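Local coordinates for polysaccharide deacetylase (Bacillus anthracis, PDB 2J13), which probably removes acetyl groups from N-acetylated sugars of cell-wall peptidoglycan, as a zinc-binding member of carbohydrate esterase family 4, at residues 11-22 / 154-166. Numbering follows the deposited sequence.
Sequences MAYTNTPHNWGI and PRGVFSERTLALT. With CAC (cacodylate ion), chain H.
Tyr13 lies against the first turns of helix 160-168. The Tyr13 ring takes the methyl of Ala164 over one face in a CH-pi contact, with Ala164 CB 3.9 Å from the ring centroid. The methyl is offset toward the hydroxyl end, and Tyr13 CZ is its nearest ring atom. Glu160 sits at the edge of the same ring, its carboxylate turned 72° from the ring plane. Glu160 CG stands anti to the backbone N (chi1 -166°) and the chain beyond is extended, which brings the carboxylate to the backbone of Thr14. There Glu160 OE1 accepts from Thr14 N at 2.9 Å, almost straight and on the anti side of the carboxylate. Thr14 OG1 adds a weak bond to the same oxygen. In return, Thr14 O accepts from Arg161 N at 3.1 Å.

Ser159 and Thr162 form a capping box at the start of this helix. One water bridges Thr16 O and Glu160 N. Before the helix, strand 157-158 pairs antiparallel with strand 18-19 in a two-stranded ribbon, which ties the first modelled residues to the NodB-type fold of family 4 esterases. His18 and Phe158 are its hydrogen-bonded pair: His18 N to Phe158 O is 2.7 Å, and Phe158 N to His18 O is 3.0 Å. Just past the strand, Trp20 N donates to Gly156 O at 2.8 Å.

The Phe158 ring receives His18 CB over one face, 3.8 Å from its centroid. The His18 ring itself meets it obliquely. Phe158 CE1 reaches the edge of the Trp20 indole at CE3, 3.9 Å away. Tyr37 and Phe175 add further aromatic contacts to Phe158, while Trp20 NE1 forms a hydrogen bond with Trp176 O.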
# COMPACT_ATOMS: atom_id res chain seq x y z
N MET A 11 -17.79 -0.68 -25.16
CA MET A 11 -17.37 -0.08 -23.86
C MET A 11 -15.91 0.37 -23.85
O MET A 11 -15.01 -0.46 -23.63
N ALA A 12 -15.68 1.66 -24.10
CA ALA A 12 -14.36 2.27 -23.96
C ALA A 12 -14.24 2.78 -22.54
O ALA A 12 -15.00 3.65 -22.11
CB ALA A 12 -14.17 3.43 -24.92
N TYR A 13 -13.27 2.24 -21.82
CA TYR A 13 -12.99 2.73 -20.49
C TYR A 13 -12.62 4.19 -20.55
O TYR A 13 -11.96 4.66 -21.48
CB TYR A 13 -11.82 1.97 -19.86
CG TYR A 13 -12.10 0.53 -19.52
CD1 TYR A 13 -13.15 0.17 -18.70
CD2 TYR A 13 -11.26 -0.48 -19.99
CE1 TYR A 13 -13.39 -1.16 -18.37
CE2 TYR A 13 -11.48 -1.80 -19.66
CZ TYR A 13 -12.55 -2.14 -18.86
OH TYR A 13 -12.75 -3.47 -18.57
N THR A 14 -13.04 4.92 -19.53
CA THR A 14 -12.69 6.30 -19.41
C THR A 14 -11.23 6.40 -19.00
O THR A 14 -10.76 5.63 -18.13
CB THR A 14 -13.61 6.95 -18.35
OG1 THR A 14 -14.98 6.72 -18.75
CG2 THR A 14 -13.36 8.40 -18.26
N ASN A 15 -10.51 7.33 -19.62
CA ASN A 15 -9.12 7.58 -19.32
C ASN A 15 -8.91 8.87 -18.55
O ASN A 15 -7.78 9.28 -18.30
CB ASN A 15 -8.32 7.61 -20.63
CG ASN A 15 -8.52 6.34 -21.48
OD1 ASN A 15 -8.23 5.23 -21.03
ND2 ASN A 15 -9.00 6.51 -22.71
N THR A 16 -10.01 9.53 -18.14
CA THR A 16 -9.87 10.78 -17.40
C THR A 16 -9.21 10.47 -16.06
O THR A 16 -9.63 9.54 -15.39
CB THR A 16 -11.22 11.48 -17.19
OG1 THR A 16 -11.79 11.77 -18.46
CG2 THR A 16 -11.02 12.79 -16.43
N PRO A 17 -8.13 11.20 -15.74
CA PRO A 17 -7.42 10.97 -14.48
C PRO A 17 -8.09 11.53 -13.24
O PRO A 17 -8.73 12.61 -13.28
CB PRO A 17 -6.08 11.68 -14.70
CG PRO A 17 -6.32 12.67 -15.75
CD PRO A 17 -7.45 12.21 -16.58
N HIS A 18 -7.95 10.81 -12.14
CA HIS A 18 -8.43 11.26 -10.86
C HIS A 18 -7.26 11.13 -9.90
O HIS A 18 -6.40 10.25 -10.12
CB HIS A 18 -9.56 10.35 -10.41
CG HIS A 18 -10.73 10.32 -11.35
ND1 HIS A 18 -11.52 11.42 -11.60
CD2 HIS A 18 -11.26 9.30 -12.07
CE1 HIS A 18 -12.48 11.09 -12.45
NE2 HIS A 18 -12.35 9.80 -12.75
N ASN A 19 -7.19 12.00 -8.90
CA ASN A 19 -6.21 11.91 -7.82
C ASN A 19 -6.94 11.40 -6.59
O ASN A 19 -7.94 12.00 -6.14
CB ASN A 19 -5.56 13.27 -7.51
CG ASN A 19 -4.88 13.90 -8.70
OD1 ASN A 19 -4.45 13.22 -9.62
ND2 ASN A 19 -4.80 15.23 -8.70
N TRP A 20 -6.47 10.31 -6.01
CA TRP A 20 -7.15 9.78 -4.82
C TRP A 20 -7.06 10.76 -3.67
O TRP A 20 -6.00 11.31 -3.40
CB TRP A 20 -6.56 8.44 -4.38
CG TRP A 20 -7.29 7.93 -3.23
CD1 TRP A 20 -6.90 7.99 -1.93
CD2 TRP A 20 -8.58 7.32 -3.24
NE1 TRP A 20 -7.86 7.44 -1.15
CE2 TRP A 20 -8.91 7.05 -1.91
CE3 TRP A 20 -9.50 7.01 -4.24
CZ2 TRP A 20 -10.10 6.42 -1.56
CZ3 TRP A 20 -10.69 6.39 -3.89
CH2 TRP A 20 -10.98 6.12 -2.54
N GLY A 21 -8.19 10.93 -2.99
CA GLY A 21 -8.33 11.74 -1.78
C GLY A 21 -9.64 11.34 -1.10
O GLY A 21 -10.52 10.74 -1.76
N ILE A 22 -9.76 11.62 0.20
CA ILE A 22 -10.98 11.25 0.95
C ILE A 22 -11.24 12.18 2.14
O ILE A 22 -11.47 11.71 3.27
CB ILE A 22 -10.91 9.78 1.44
N PRO A 154 1.16 4.99 -8.17
CA PRO A 154 1.95 6.18 -7.89
C PRO A 154 1.09 7.42 -7.75
O PRO A 154 0.22 7.67 -8.60
CB PRO A 154 2.86 6.25 -9.10
CG PRO A 154 3.08 4.85 -9.41
CD PRO A 154 1.77 4.23 -9.29
N ARG A 155 1.32 8.15 -6.69
CA ARG A 155 0.58 9.39 -6.36
C ARG A 155 -0.93 9.25 -6.20
O ARG A 155 -1.66 10.26 -6.09
CB ARG A 155 0.96 10.48 -7.38
CG ARG A 155 2.40 10.78 -7.48
CD ARG A 155 2.76 11.82 -8.59
NE ARG A 155 4.20 11.73 -8.79
CZ ARG A 155 4.84 10.81 -9.53
NH1 ARG A 155 4.19 9.91 -10.31
NH2 ARG A 155 6.17 10.81 -9.52
N GLY A 156 -1.44 8.01 -6.11
CA GLY A 156 -2.86 7.75 -6.02
C GLY A 156 -3.61 8.17 -7.28
O GLY A 156 -4.83 8.39 -7.25
N VAL A 157 -2.89 8.28 -8.40
CA VAL A 157 -3.50 8.66 -9.67
C VAL A 157 -4.06 7.44 -10.38
O VAL A 157 -3.38 6.39 -10.54
CB VAL A 157 -2.54 9.46 -10.55
CG1 VAL A 157 -3.17 9.75 -11.94
CG2 VAL A 157 -2.11 10.77 -9.83
N PHE A 158 -5.29 7.57 -10.85
CA PHE A 158 -5.99 6.48 -11.52
C PHE A 158 -7.03 7.00 -12.52
O PHE A 158 -7.45 8.17 -12.44
CB PHE A 158 -6.69 5.55 -10.55
CG PHE A 158 -7.84 6.19 -9.80
CD1 PHE A 158 -7.58 7.02 -8.72
CD2 PHE A 158 -9.13 5.98 -10.21
CE1 PHE A 158 -8.63 7.64 -8.03
CE2 PHE A 158 -10.18 6.59 -9.52
CZ PHE A 158 -9.90 7.42 -8.43
N SER A 159 -7.42 6.10 -13.41
CA SER A 159 -8.63 6.23 -14.24
C SER A 159 -9.41 4.95 -14.20
O SER A 159 -8.95 3.95 -13.68
CB SER A 159 -8.25 6.57 -15.68
OG SER A 159 -7.47 5.51 -16.23
N GLU A 160 -10.61 4.93 -14.74
CA GLU A 160 -11.31 3.68 -14.94
C GLU A 160 -10.44 2.65 -15.66
O GLU A 160 -10.42 1.47 -15.29
CB GLU A 160 -12.61 3.91 -15.73
CG GLU A 160 -13.51 2.71 -15.64
CD GLU A 160 -14.74 2.78 -16.56
OE1 GLU A 160 -14.74 3.54 -17.56
OE2 GLU A 160 -15.68 2.01 -16.25
N ARG A 161 -9.75 3.09 -16.70
CA ARG A 161 -8.90 2.19 -17.48
C ARG A 161 -7.80 1.55 -16.63
O ARG A 161 -7.63 0.33 -16.66
CB ARG A 161 -8.27 2.90 -18.66
CG ARG A 161 -7.59 1.93 -19.62
CD ARG A 161 -6.62 2.59 -20.50
NE ARG A 161 -6.28 1.69 -21.59
CZ ARG A 161 -7.08 1.50 -22.63
NH1 ARG A 161 -8.23 2.15 -22.73
NH2 ARG A 161 -6.71 0.63 -23.58
N THR A 162 -7.09 2.37 -15.87
CA THR A 162 -5.92 1.85 -15.11
C THR A 162 -6.37 0.90 -13.99
O THR A 162 -5.70 -0.10 -13.70
CB THR A 162 -5.00 2.97 -14.58
OG1 THR A 162 -5.67 3.74 -13.57
CG2 THR A 162 -4.51 3.89 -15.67
N LEU A 163 -7.48 1.22 -13.31
CA LEU A 163 -8.08 0.33 -12.34
C LEU A 163 -8.45 -0.99 -12.96
O LEU A 163 -8.10 -2.06 -12.45
CB LEU A 163 -9.33 0.99 -11.71
CG LEU A 163 -9.09 2.23 -10.89
CD1 LEU A 163 -10.44 2.87 -10.48
CD2 LEU A 163 -8.21 1.93 -9.64
N ALA A 164 -9.12 -0.96 -14.10
CA ALA A 164 -9.56 -2.18 -14.74
C ALA A 164 -8.38 -3.04 -15.27
O ALA A 164 -8.40 -4.23 -15.14
CB ALA A 164 -10.57 -1.86 -15.86
N LEU A 165 -7.36 -2.39 -15.83
CA LEU A 165 -6.17 -3.11 -16.33
C LEU A 165 -5.41 -3.76 -15.18
O LEU A 165 -4.94 -4.90 -15.29
CB LEU A 165 -5.25 -2.16 -17.09
CG LEU A 165 -5.77 -1.54 -18.39
CD1 LEU A 165 -4.75 -0.56 -18.93
CD2 LEU A 165 -6.11 -2.61 -19.42
N THR A 166 -5.32 -3.05 -14.07
CA THR A 166 -4.65 -3.59 -12.87
C THR A 166 -5.38 -4.82 -12.33
O THR A 166 -4.75 -5.83 -12.05
CB THR A 166 -4.52 -2.46 -11.81
OG1 THR A 166 -3.75 -1.38 -12.39
CG2 THR A 166 -3.86 -2.98 -10.49
AS CAC H . 2.35 8.27 -2.84
O1 CAC H . 3.06 7.34 -1.60
O2 CAC H . 2.91 7.71 -4.36
C1 CAC H . 0.42 7.99 -2.75
C2 CAC H . 2.77 10.18 -2.68
O HOH W 1 -11.57 7.68 -15.30